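Local coordinates for malonyl CoA-acyl carrier protein transacylase (Synechocystis sp. PCC 6803 substr. Kazusa, PDB 4RR5) that catalyses transfer of the malonyl group from malonyl-CoA to the holo acyl carrier protein, supplying malonyl-ACP for fatty acid biosynthesis, at residues 66-71 with 94-99; 43-48 with 56-61; 186-191 with 240-245; 218-223 with 227-232. All blocks are in the same frame, centred on the assembly; numbering follows the deposited sequence.

Contact 1: residues 66-71 with 94-99; sequences IEAILA and ALYAAG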
loop_
_atom_site.group_PDB
_atom_site.type_symbol
_atom_site.label_atom_id
_atom_site.label_comp_id
_atom_site.label_asym_id
_atom_site.label_seq_id
_atom_site.Cartn_x
_atom_site.Cartn_y
_atom_site.Cartn_z
ATOM N N ILE A 66 -5.153 -1.385 11.207
ATOM C CA ILE A 66 -5.227 -2.838 11.288
ATOM C C ILE A 66 -3.864 -3.482 11.033
ATOM O O ILE A 66 -3.447 -4.391 11.766
ATOM C CB ILE A 66 -6.271 -3.397 10.295
ATOM C CG1 ILE A 66 -7.675 -3.075 10.807
ATOM C CG2 ILE A 66 -6.083 -4.900 10.096
ATOM C CD1 ILE A 66 -8.755 -3.251 9.775
ATOM N N GLU A 67 -3.176 -2.997 10.004
ATOM C CA GLU A 67 -1.843 -3.474 9.681
ATOM C C GLU A 67 -0.839 -3.220 10.815
ATOM O O GLU A 67 -0.059 -4.114 11.163
ATOM C CB GLU A 67 -1.377 -2.845 8.367
ATOM C CG GLU A 67 -2.015 -3.531 7.146
ATOM C CD GLU A 67 -1.860 -2.768 5.841
ATOM O OE1 GLU A 67 -1.160 -1.732 5.807
ATOM O OE2 GLU A 67 -2.440 -3.222 4.834
ATOM N N ALA A 68 -0.864 -2.029 11.411
ATOM C CA ALA A 68 -0.035 -1.760 12.593
ATOM C C ALA A 68 -0.401 -2.699 13.751
ATOM O O ALA A 68 0.469 -3.164 14.470
ATOM C CB ALA A 68 -0.166 -0.317 13.026
ATOM N N ILE A 69 -1.684 -3.001 13.914
ATOM C CA ILE A 69 -2.099 -3.944 14.950
ATOM C C ILE A 69 -1.553 -5.338 14.656
ATOM O O ILE A 69 -0.982 -5.983 15.529
ATOM C CB ILE A 69 -3.644 -3.984 15.098
ATOM C CG1 ILE A 69 -4.117 -2.786 15.928
ATOM C CG2 ILE A 69 -4.117 -5.297 15.738
ATOM C CD1 ILE A 69 -5.561 -2.505 15.812
ATOM N N LEU A 70 -1.701 -5.795 13.421
ATOM C CA LEU A 70 -1.143 -7.087 13.023
ATOM C C LEU A 70 0.374 -7.170 13.227
ATOM O O LEU A 70 0.886 -8.192 13.707
ATOM C CB LEU A 70 -1.493 -7.381 11.568
ATOM C CG LEU A 70 -2.937 -7.839 11.414
ATOM C CD1 LEU A 70 -3.328 -7.851 9.942
ATOM C CD2 LEU A 70 -3.139 -9.209 12.078
ATOM N N ALA A 71 1.092 -6.098 12.888
ATOM C CA ALA A 71 2.535 -6.069 13.090
ATOM C C ALA A 71 2.906 -6.251 14.563
ATOM O O ALA A 71 3.845 -6.981 14.901
ATOM C CB ALA A 71 3.111 -4.770 12.566
ATOM N N ALA A 94 4.486 -0.160 6.757
ATOM C CA ALA A 94 5.846 -0.685 6.756
ATOM C C ALA A 94 6.780 0.236 7.556
ATOM O O ALA A 94 7.572 -0.221 8.380
ATOM C CB ALA A 94 6.344 -0.857 5.328
ATOM N N LEU A 95 6.664 1.536 7.322
ATOM C CA LEU A 95 7.464 2.525 8.038
ATOM C C LEU A 95 7.235 2.486 9.557
ATOM O O LEU A 95 8.181 2.617 10.335
ATOM C CB LEU A 95 7.167 3.919 7.498
ATOM C CG LEU A 95 7.695 4.160 6.073
ATOM C CD1 LEU A 95 7.279 5.539 5.555
ATOM C CD2 LEU A 95 9.236 3.979 6.009
ATOM N N TYR A 96 5.987 2.299 9.977
ATOM C CA TYR A 96 5.680 2.191 11.396
ATOM C C TYR A 96 6.275 0.912 11.944
ATOM O O TYR A 96 6.787 0.881 13.057
ATOM C CB TYR A 96 4.161 2.211 11.672
ATOM C CG TYR A 96 3.840 1.582 13.013
ATOM C CD1 TYR A 96 4.057 2.281 14.201
ATOM C CD2 TYR A 96 3.379 0.267 13.102
ATOM C CE1 TYR A 96 3.801 1.700 15.434
ATOM C CE2 TYR A 96 3.124 -0.314 14.329
ATOM C CZ TYR A 96 3.327 0.406 15.491
ATOM O OH TYR A 96 3.064 -0.177 16.715
ATOM N N ALA A 97 6.191 -0.148 11.156
ATOM C CA ALA A 97 6.702 -1.432 11.581
ATOM C C ALA A 97 8.209 -1.379 11.759
ATOM O O ALA A 97 8.780 -2.228 12.441
ATOM C CB ALA A 97 6.326 -2.516 10.580
ATOM N N ALA A 98 8.851 -0.387 11.144
ATOM C CA ALA A 98 10.312 -0.316 11.119
ATOM C C ALA A 98 10.837 0.767 12.043
ATOM O O ALA A 98 12.036 1.030 12.064
ATOM C CB ALA A 98 10.802 -0.078 9.718
ATOM N N GLY A 99 9.943 1.402 12.798
ATOM C CA GLY A 99 10.350 2.321 13.846
ATOM C C GLY A 99 10.618 3.735 13.382
ATOM O O GLY A 99 11.131 4.571 14.137
#
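Ala71 and Ala97 mark the closest backbone approach of two helical segments, with Ala71 CA and Ala97 CA 6.4 Å apart. Segment 66-71 is helical throughout and lies inside helix 56-76. Segment 94-99 carries the end of helix 90-97. Gly99 follows with positive phi (85°), and its N bonds back to Tyr96 O at 3.2 Å, part of a Schellman motif. The helices meet through small side chains. Ala71 CB comes within 4.4 Å of Ala97 CB, a loose methyl-to-methyl contact. Closer packing comes from Tyr96. Its CG lies anti to the backbone N (chi1 158°), which carries the ring across to the other helix. There one side of the ring, CD2 and CE2, rests against Ala68. Ala68 CB is 3.5 Å from Tyr96 CE2 and 3.6 Å from Tyr96 CD2, and it approaches the ring obliquely. The phenol oxygen reaches past the methyl group and hydrogen-bonds to Asp72, one residue beyond segment 66-71. The ring is thus held at its far end as well as by packing. Phe103 of helix 103-119 touches both Ala68 and Tyr96. Glu67 OE1 to Ser93 OG is another polar tie between the helices. The arrangement is helix-to-helix packing through alanines, with one tyrosine reaching across to the neighbouring helix. It belongs to the acyl transferase domain, where helix 90-97 follows the probable nucleophile Ser88.

Contact 2: residues 43-48 with 56-61; sequences VEKCQG and TQNTQP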
loop_
_atom_site.group_PDB
_atom_site.type_symbol
_atom_site.label_atom_id
_atom_site.label_comp_id
_atom_site.label_asym_id
_atom_site.label_seq_id
_atom_site.Cartn_x
_atom_site.Cartn_y
_atom_site.Cartn_z
ATOM N N VAL A 43 -13.060 0.123 14.097
ATOM C CA VAL A 43 -13.850 -1.101 14.213
ATOM C C VAL A 43 -15.232 -0.924 13.615
ATOM O O VAL A 43 -15.665 -1.724 12.778
ATOM C CB VAL A 43 -14.014 -1.548 15.678
ATOM C CG1 VAL A 43 -14.729 -2.874 15.742
ATOM C CG2 VAL A 43 -12.675 -1.676 16.321
ATOM N N GLU A 44 -15.910 0.141 14.030
ATOM C CA GLU A 44 -17.258 0.413 13.544
ATOM C C GLU A 44 -17.267 0.561 12.037
ATOM O O GLU A 44 -18.100 -0.021 11.360
ATOM C CB GLU A 44 -17.834 1.671 14.208
ATOM C CG GLU A 44 -18.144 1.535 15.723
ATOM C CD GLU A 44 -19.372 0.661 16.024
ATOM O OE1 GLU A 44 -20.386 0.776 15.306
ATOM O OE2 GLU A 44 -19.320 -0.141 16.985
ATOM N N LYS A 45 -16.314 1.323 11.510
ATOM C CA LYS A 45 -16.260 1.618 10.081
ATOM C C LYS A 45 -15.954 0.375 9.234
ATOM O O LYS A 45 -16.420 0.258 8.109
ATOM C CB LYS A 45 -15.228 2.722 9.829
ATOM C CG LYS A 45 -15.149 3.243 8.388
ATOM C CD LYS A 45 -16.465 3.827 7.880
ATOM C CE LYS A 45 -17.001 4.920 8.807
ATOM N NZ LYS A 45 -16.070 6.087 8.956
ATOM N N CYS A 46 -15.182 -0.559 9.776
ATOM C CA CYS A 46 -14.859 -1.781 9.044
ATOM C C CYS A 46 -16.054 -2.736 8.958
ATOM O O CYS A 46 -16.032 -3.715 8.208
ATOM C CB CYS A 46 -13.675 -2.501 9.698
ATOM S SG CYS A 46 -12.057 -1.750 9.381
ATOM N N GLN A 47 -17.087 -2.464 9.744
ATOM C CA GLN A 47 -18.250 -3.326 9.764
ATOM C C GLN A 47 -19.416 -2.673 9.058
ATOM O O GLN A 47 -20.554 -3.139 9.151
ATOM C CB GLN A 47 -18.641 -3.654 11.187
ATOM C CG GLN A 47 -17.681 -4.559 11.872
ATOM C CD GLN A 47 -18.166 -4.898 13.246
ATOM O OE1 GLN A 47 -17.991 -4.123 14.186
ATOM N NE2 GLN A 47 -18.822 -6.037 13.372
ATOM N N GLY A 48 -19.122 -1.583 8.364
ATOM C CA GLY A 48 -20.140 -0.824 7.673
ATOM C C GLY A 48 -20.362 -1.269 6.241
ATOM O O GLY A 48 -19.944 -2.339 5.821
ATOM N N THR A 56 -11.530 6.045 -0.058
ATOM C CA THR A 56 -10.126 6.049 0.355
ATOM C C THR A 56 -9.865 6.790 1.681
ATOM O O THR A 56 -8.914 6.461 2.375
ATOM C CB THR A 56 -9.229 6.645 -0.762
ATOM O OG1 THR A 56 -7.900 6.113 -0.646
ATOM C CG2 THR A 56 -9.184 8.173 -0.715
ATOM N N GLN A 57 -10.723 7.745 2.049
ATOM C CA GLN A 57 -10.578 8.461 3.323
ATOM C C GLN A 57 -10.967 7.600 4.523
ATOM O O GLN A 57 -10.606 7.908 5.656
ATOM C CB GLN A 57 -11.407 9.759 3.325
ATOM C CG GLN A 57 -12.932 9.578 3.285
ATOM C CD GLN A 57 -13.507 9.482 1.875
ATOM O OE1 GLN A 57 -12.784 9.577 0.880
ATOM N NE2 GLN A 57 -14.827 9.309 1.788
ATOM N N ASN A 58 -11.722 6.536 4.273
ATOM C CA ASN A 58 -11.961 5.507 5.282
ATOM C C ASN A 58 -10.919 4.399 5.176
ATOM O O ASN A 58 -10.299 4.010 6.159
ATOM C CB ASN A 58 -13.364 4.905 5.131
ATOM C CG ASN A 58 -14.485 5.921 5.393
ATOM O OD1 ASN A 58 -14.381 6.781 6.271
ATOM N ND2 ASN A 58 -15.565 5.811 4.626
ATOM N N THR A 59 -10.730 3.906 3.960
ATOM C CA THR A 59 -9.904 2.736 3.723
ATOM C C THR A 59 -8.475 2.904 4.218
ATOM O O THR A 59 -7.919 1.998 4.846
ATOM C CB THR A 59 -9.839 2.396 2.243
ATOM O OG1 THR A 59 -11.156 2.454 1.676
ATOM C CG2 THR A 59 -9.235 1.010 2.054
ATOM N N GLN A 60 -7.871 4.054 3.941
ATOM C CA GLN A 60 -6.458 4.175 4.232
ATOM C C GLN A 60 -6.206 4.132 5.744
ATOM O O GLN A 60 -5.442 3.282 6.204
ATOM C CB GLN A 60 -5.862 5.432 3.582
ATOM C CG GLN A 60 -5.883 5.381 2.067
ATOM C CD GLN A 60 -4.950 6.403 1.447
ATOM O OE1 GLN A 60 -3.897 6.718 2.004
ATOM N NE2 GLN A 60 -5.335 6.937 0.300
ATOM N N PRO A 61 -6.854 5.007 6.531
ATOM C CA PRO A 61 -6.536 4.853 7.959
ATOM C C PRO A 61 -7.021 3.513 8.544
ATOM O O PRO A 61 -6.389 2.996 9.473
ATOM C CB PRO A 61 -7.253 6.043 8.614
ATOM C CG PRO A 61 -8.256 6.502 7.622
ATOM C CD PRO A 61 -7.722 6.170 6.272
#
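Lys45 lays its aliphatic chain against the amide of Asn58 and then turns its ammonium group onto the amide oxygen. The two side chains cross at about a right angle. Lys45 CD lies 3.8 Å from Asn58 CG and 3.9 Å from Asn58 ND2, while Lys45 CG stays 4.1 Å from Asn58 CB. The lysine is folded, with chi2, chi3 and chi4 all close to +60°. This curl brings NZ back to the amide it has just passed. Lys45 NZ donates to Asn58 OD1 at 3.2 Å. The donor stands above the carbonyl plane, 64° out of it, and the C=O...N angle is 113°. The bond therefore does not follow a lone-pair direction. The other end of the amide is tied down as well, since Asn58 ND2 donates to Ser52 O. That second bond probably helps fix which way the amide faces. The lysine also makes a cation-pi contact with Trp40. Replacing Lys45 by an alanine would probably leave Asn58 OD1 without this donor and uncover the side of the amide on which the lysine chain lies. The contact is at the protein surface. It joins the end of helix 42-46 to the first turn of helix 56-76, with the short helix 50-54 between them in the chain. Nearby, Cys46 packs on Cys62 and Ile66 of helix 56-76, while Pro61 packs on Leu107 of helix 103-119.

Contact 3: residues 186-191 with 240-245; sequences AFHSSF and GSVRWR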
loop_
_atom_site.group_PDB
_atom_site.type_symbol
_atom_site.label_atom_id
_atom_site.label_comp_id
_atom_site.label_asym_id
_atom_site.label_seq_id
_atom_site.Cartn_x
_atom_site.Cartn_y
_atom_site.Cartn_z
ATOM N N ALA A 186 -6.596 10.444 -10.224
ATOM C CA ALA A 186 -5.410 10.056 -10.977
ATOM C C ALA A 186 -4.205 9.856 -10.044
ATOM O O ALA A 186 -3.194 10.546 -10.147
ATOM C CB ALA A 186 -5.096 11.090 -12.035
ATOM N N PHE A 187 -4.330 8.899 -9.134
ATOM C CA PHE A 187 -3.325 8.651 -8.116
ATOM C C PHE A 187 -2.010 8.183 -8.733
ATOM O O PHE A 187 -2.011 7.589 -9.810
ATOM C CB PHE A 187 -3.829 7.597 -7.134
ATOM C CG PHE A 187 -5.073 7.990 -6.398
ATOM C CD1 PHE A 187 -5.470 9.318 -6.318
ATOM C CD2 PHE A 187 -5.849 7.030 -5.775
ATOM C CE1 PHE A 187 -6.612 9.675 -5.627
ATOM C CE2 PHE A 187 -6.996 7.384 -5.084
ATOM C CZ PHE A 187 -7.378 8.707 -5.016
ATOM N N HIS A 188 -0.902 8.426 -8.033
ATOM C CA HIS A 188 0.421 8.010 -8.497
ATOM C C HIS A 188 0.705 8.530 -9.898
ATOM O O HIS A 188 1.045 7.775 -10.808
ATOM C CB HIS A 188 0.548 6.491 -8.434
ATOM C CG HIS A 188 0.568 5.976 -7.033
ATOM N ND1 HIS A 188 1.607 6.232 -6.168
ATOM C CD2 HIS A 188 -0.350 5.277 -6.324
ATOM C CE1 HIS A 188 1.339 5.697 -4.991
ATOM N NE2 HIS A 188 0.155 5.115 -5.058
ATOM N N SER A 189 0.550 9.838 -10.052
ATOM C CA SER A 189 0.786 10.507 -11.325
ATOM C C SER A 189 1.000 11.971 -11.034
ATOM O O SER A 189 0.745 12.423 -9.915
ATOM C CB SER A 189 -0.392 10.322 -12.282
ATOM O OG SER A 189 -1.400 11.280 -12.029
ATOM N N SER A 190 1.449 12.718 -12.032
ATOM C CA SER A 190 1.716 14.137 -11.836
ATOM C C SER A 190 0.436 14.931 -11.588
ATOM O O SER A 190 0.504 16.062 -11.141
ATOM C CB SER A 190 2.468 14.716 -13.035
ATOM O OG SER A 190 1.656 14.658 -14.199
ATOM N N PHE A 191 -0.732 14.348 -11.837
ATOM C CA PHE A 191 -1.974 15.024 -11.461
ATOM C C PHE A 191 -2.065 15.253 -9.957
ATOM O O PHE A 191 -2.773 16.148 -9.505
ATOM C CB PHE A 191 -3.199 14.242 -11.951
ATOM C CG PHE A 191 -3.435 14.374 -13.427
ATOM C CD1 PHE A 191 -3.866 15.570 -13.965
ATOM C CD2 PHE A 191 -3.194 13.315 -14.282
ATOM C CE1 PHE A 191 -4.067 15.704 -15.326
ATOM C CE2 PHE A 191 -3.398 13.443 -15.645
ATOM C CZ PHE A 191 -3.832 14.639 -16.165
ATOM N N GLY A 240 4.405 9.412 -7.925
ATOM C CA GLY A 240 5.268 8.458 -8.573
ATOM C C GLY A 240 4.676 7.083 -8.596
ATOM O O GLY A 240 3.684 6.810 -7.923
ATOM N N SER A 241 5.308 6.214 -9.375
ATOM C CA SER A 241 4.801 4.881 -9.634
ATOM C C SER A 241 5.178 3.901 -8.534
ATOM O O SER A 241 6.230 4.017 -7.911
ATOM C CB SER A 241 5.313 4.370 -10.981
ATOM O OG SER A 241 4.664 3.154 -11.329
ATOM N N VAL A 242 4.293 2.938 -8.307
ATOM C CA VAL A 242 4.541 1.871 -7.357
ATOM C C VAL A 242 5.239 0.701 -8.063
ATOM O O VAL A 242 4.623 -0.077 -8.822
ATOM C CB VAL A 242 3.232 1.409 -6.696
ATOM C CG1 VAL A 242 3.485 0.233 -5.786
ATOM C CG2 VAL A 242 2.632 2.562 -5.906
ATOM N N ARG A 243 6.539 0.605 -7.814
ATOM C CA ARG A 243 7.381 -0.415 -8.415
ATOM C C ARG A 243 7.361 -1.697 -7.585
ATOM O O ARG A 243 8.383 -2.111 -7.030
ATOM C CB ARG A 243 8.790 0.135 -8.561
ATOM C CG ARG A 243 8.748 1.493 -9.243
ATOM C CD ARG A 243 10.056 2.222 -9.199
ATOM N NE ARG A 243 11.126 1.370 -9.695
ATOM C CZ ARG A 243 12.402 1.720 -9.717
ATOM N NH1 ARG A 243 12.774 2.913 -9.268
ATOM N NH2 ARG A 243 13.295 0.866 -10.184
ATOM N N TRP A 244 6.187 -2.323 -7.499
ATOM C CA TRP A 244 6.033 -3.467 -6.612
ATOM C C TRP A 244 6.683 -4.705 -7.201
ATOM O O TRP A 244 7.299 -5.483 -6.473
ATOM C CB TRP A 244 4.567 -3.749 -6.292
ATOM C CG TRP A 244 4.468 -4.708 -5.166
ATOM C CD1 TRP A 244 4.177 -6.040 -5.243
ATOM C CD2 TRP A 244 4.734 -4.433 -3.791
ATOM N NE1 TRP A 244 4.232 -6.608 -3.992
ATOM C CE2 TRP A 244 4.580 -5.644 -3.084
ATOM C CE3 TRP A 244 5.087 -3.279 -3.084
ATOM C CZ2 TRP A 244 4.746 -5.728 -1.699
ATOM C CZ3 TRP A 244 5.268 -3.368 -1.713
ATOM C CH2 TRP A 244 5.097 -4.585 -1.037
ATOM N N ARG A 245 6.565 -4.885 -8.513
ATOM C CA ARG A 245 7.258 -5.985 -9.187
ATOM C C ARG A 245 8.727 -6.022 -8.779
ATOM O O ARG A 245 9.219 -7.039 -8.293
ATOM C CB ARG A 245 7.130 -5.863 -10.711
ATOM C CG ARG A 245 7.920 -6.924 -11.493
ATOM C CD ARG A 245 7.856 -6.734 -13.023
ATOM N NE ARG A 245 8.302 -5.417 -13.490
ATOM C CZ ARG A 245 9.574 -5.047 -13.651
ATOM N NH1 ARG A 245 10.566 -5.881 -13.364
ATOM N NH2 ARG A 245 9.862 -3.828 -14.093
#
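The imidazole of His188 has Val242 CG2 over one face and Gly240 O at its edge. The methyl carbon is 3.7 Å from the ring centroid, a CH-pi contact over the face. It is shifted toward the rim, with Val242 CG2 3.5 Å from His188 CE1. At the edge, His188 ND1 donates to Gly240 O at 2.8 Å. The donor lies almost in line with the C=O bond (174°), but the N-H...O angle is bent to 136°. The oxygen sits 19° out of the ring plane. Gln237 O is a second, weak acceptor for ND1. The second ring nitrogen, NE2, is hydrogen-bonded to Ser88 OG. His188 and Ser88 are the active-site pair by similarity, so Gly240 O probably orients the histidine toward the serine. A phenylalanine in place of His188 would probably leave Gly240 O and Ser88 OG without this partner and break the link between them. The histidine belongs to the loop between strand 178-180 and helix 193-204. Val242 lies on the short edge strand 242-243, which pairs in parallel with strand 146-153 and leads into helix 244-254.

Contact 4: residues 218-223 with 227-232; sequences NVDPSP and GDRLKE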
loop_
_atom_site.group_PDB
_atom_site.type_symbol
_atom_site.label_atom_id
_atom_site.label_comp_id
_atom_site.label_asym_id
_atom_site.label_seq_id
_atom_site.Cartn_x
_atom_site.Cartn_y
_atom_site.Cartn_z
ATOM N N ASN A 218 8.327 2.329 -2.442
ATOM C CA ASN A 218 7.604 2.244 -3.705
ATOM C C ASN A 218 8.304 2.890 -4.900
ATOM O O ASN A 218 8.333 2.311 -5.988
ATOM C CB ASN A 218 6.204 2.880 -3.569
ATOM C CG ASN A 218 5.211 2.008 -2.802
ATOM O OD1 ASN A 218 4.069 2.415 -2.585
ATOM N ND2 ASN A 218 5.644 0.820 -2.377
ATOM N N VAL A 219 8.822 4.102 -4.728
ATOM C CA VAL A 219 9.452 4.783 -5.862
ATOM C C VAL A 219 10.881 4.305 -6.124
ATOM O O VAL A 219 11.428 4.562 -7.193
ATOM C CB VAL A 219 9.485 6.319 -5.682
ATOM C CG1 VAL A 219 8.073 6.892 -5.725
ATOM C CG2 VAL A 219 10.225 6.718 -4.396
ATOM N N ASP A 220 11.485 3.613 -5.159
ATOM C CA ASP A 220 12.864 3.144 -5.315
ATOM C C ASP A 220 13.151 1.991 -4.356
ATOM O O ASP A 220 13.683 2.194 -3.256
ATOM C CB ASP A 220 13.850 4.310 -5.101
ATOM C CG ASP A 220 15.315 3.859 -5.067
ATOM O OD1 ASP A 220 15.654 2.784 -5.622
ATOM O OD2 ASP A 220 16.131 4.592 -4.480
ATOM N N PRO A 221 12.804 0.770 -4.780
ATOM C CA PRO A 221 12.772 -0.419 -3.926
ATOM C C PRO A 221 14.135 -1.023 -3.652
ATOM O O PRO A 221 14.241 -2.241 -3.502
ATOM C CB PRO A 221 11.913 -1.398 -4.726
ATOM C CG PRO A 221 12.101 -0.991 -6.126
ATOM C CD PRO A 221 12.244 0.503 -6.110
ATOM N N SER A 222 15.161 -0.185 -3.604
ATOM C CA SER A 222 16.453 -0.636 -3.145
ATOM C C SER A 222 16.422 -0.493 -1.639
ATOM O O SER A 222 16.018 0.550 -1.119
ATOM C CB SER A 222 17.600 0.170 -3.770
ATOM O OG SER A 222 17.512 1.546 -3.428
ATOM N N PRO A 223 16.825 -1.551 -0.932
ATOM C CA PRO A 223 16.785 -1.570 0.533
ATOM C C PRO A 223 17.535 -0.401 1.128
ATOM O O PRO A 223 18.652 -0.151 0.693
ATOM C CB PRO A 223 17.482 -2.891 0.887
ATOM C CG PRO A 223 17.352 -3.736 -0.336
ATOM C CD PRO A 223 17.376 -2.793 -1.497
ATOM N N GLY A 227 16.634 7.361 7.661
ATOM C CA GLY A 227 15.375 8.035 7.898
ATOM C C GLY A 227 15.081 9.100 6.867
ATOM O O GLY A 227 13.939 9.295 6.454
ATOM N N ASP A 228 16.119 9.789 6.426
ATOM C CA ASP A 228 15.919 10.940 5.555
ATOM C C ASP A 228 15.743 10.534 4.094
ATOM O O ASP A 228 15.003 11.176 3.346
ATOM C CB ASP A 228 17.080 11.918 5.716
ATOM C CG ASP A 228 16.981 12.712 6.995
ATOM O OD1 ASP A 228 15.849 13.063 7.395
ATOM O OD2 ASP A 228 18.033 12.955 7.618
ATOM N N ARG A 229 16.423 9.472 3.691
ATOM C CA ARG A 229 16.232 8.960 2.351
ATOM C C ARG A 229 14.806 8.394 2.242
ATOM O O ARG A 229 14.130 8.595 1.224
ATOM C CB ARG A 229 17.288 7.906 2.012
ATOM C CG ARG A 229 17.136 7.284 0.611
ATOM C CD ARG A 229 17.230 8.308 -0.549
ATOM N NE ARG A 229 17.133 7.625 -1.841
ATOM C CZ ARG A 229 16.260 7.926 -2.801
ATOM N NH1 ARG A 229 15.405 8.928 -2.654
ATOM N NH2 ARG A 229 16.248 7.221 -3.921
ATOM N N LEU A 230 14.348 7.715 3.301
ATOM C CA LEU A 230 12.996 7.140 3.340
ATOM C C LEU A 230 11.894 8.206 3.262
ATOM O O LEU A 230 10.924 8.038 2.530
ATOM C CB LEU A 230 12.810 6.293 4.595
ATOM C CG LEU A 230 13.512 4.938 4.602
ATOM C CD1 LEU A 230 13.128 4.188 5.849
ATOM C CD2 LEU A 230 13.173 4.118 3.384
ATOM N N LYS A 231 12.050 9.296 4.007
ATOM C CA LYS A 231 11.140 10.429 3.888
ATOM C C LYS A 231 11.127 10.985 2.464
ATOM O O LYS A 231 10.061 11.267 1.890
ATOM C CB LYS A 231 11.513 11.548 4.861
ATOM C CG LYS A 231 10.416 12.595 4.979
ATOM C CD LYS A 231 10.884 13.890 5.627
ATOM C CE LYS A 231 11.465 13.658 7.010
ATOM N NZ LYS A 231 11.381 14.904 7.826
ATOM N N GLU A 232 12.318 11.134 1.896
ATOM C CA GLU A 232 12.463 11.610 0.524
ATOM C C GLU A 232 11.700 10.693 -0.426
ATOM O O GLU A 232 10.896 11.155 -1.216
ATOM C CB GLU A 232 13.940 11.690 0.128
ATOM C CG GLU A 232 14.214 12.429 -1.187
ATOM C CD GLU A 232 15.542 12.034 -1.839
ATOM O OE1 GLU A 232 16.481 11.597 -1.128
ATOM O OE2 GLU A 232 15.635 12.143 -3.080
#
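Asp220 and Arg229 each hold CG opposite the backbone N and beside the carbonyl carbon, which points both side chains across the space between strand and helix. The arginine chain then bends at chi2 (60°), which sets its guanidinium beside the aspartate. Arg229 NH2 meets Asp220 OD2 at 2.7 Å in a salt bridge. The side chains cross at about a right angle, and the carboxylate and guanidinium planes are 40° apart. One nitrogen faces one oxygen, so this is not the flat two-pronged pairing. The hydrogen bond inside the salt bridge is weak, because its N-H...O angle is strongly bent. The attraction is therefore probably mostly between charges. Both charged groups have further partners. Ser222 OG donates to Asp220 OD1 at 3.1 Å, from above the carboxylate plane. On the helix side, Arg229 NH1 pairs with Glu232 OE2 at 3.3 Å, three residues further along the helix. The guanidinium thus lies between two carboxylates, each taking a different terminal nitrogen. The backbone of Asp220 is linked to the same helix, since its O accepts from Lys233 NZ. Leu230 turns to the inner side and packs on Val215 and Ser217 of strand 215-217. Together Asp220, Arg229 and Glu232 form a surface salt-bridge network, which ties the short strand 220-221 to the first turns of helix 227-235 in the acyl transferase domain.

Contact 3 holds His188, one of the two probable active-site residues; its side chain is about 3 Å from that of Ser88, and about 3 Å from a bound acetate ion, probably from the crystallisation liquor. Contact 4 is nested within the loop that contact 3 closes, and the two touch. Arg243 N lies 3.1 Å from Asn218 O, and Arg243 NH1 lies 3.0 Å from Val219 O; both are probable hydrogen bonds. Asn218 OD1 also accepts from Ser88 N. Contacts 1 and 2 share helix 56-76 and meet where Ile66 CD1 packs on Cys46 SG at 3.6 Å. Leu95 CD2 of contact 1 reaches Leu230 CD1 of contact 4 at 3.9 Å. Contacts 2 and 4 are farthest apart, with centres about 28 Å from each other.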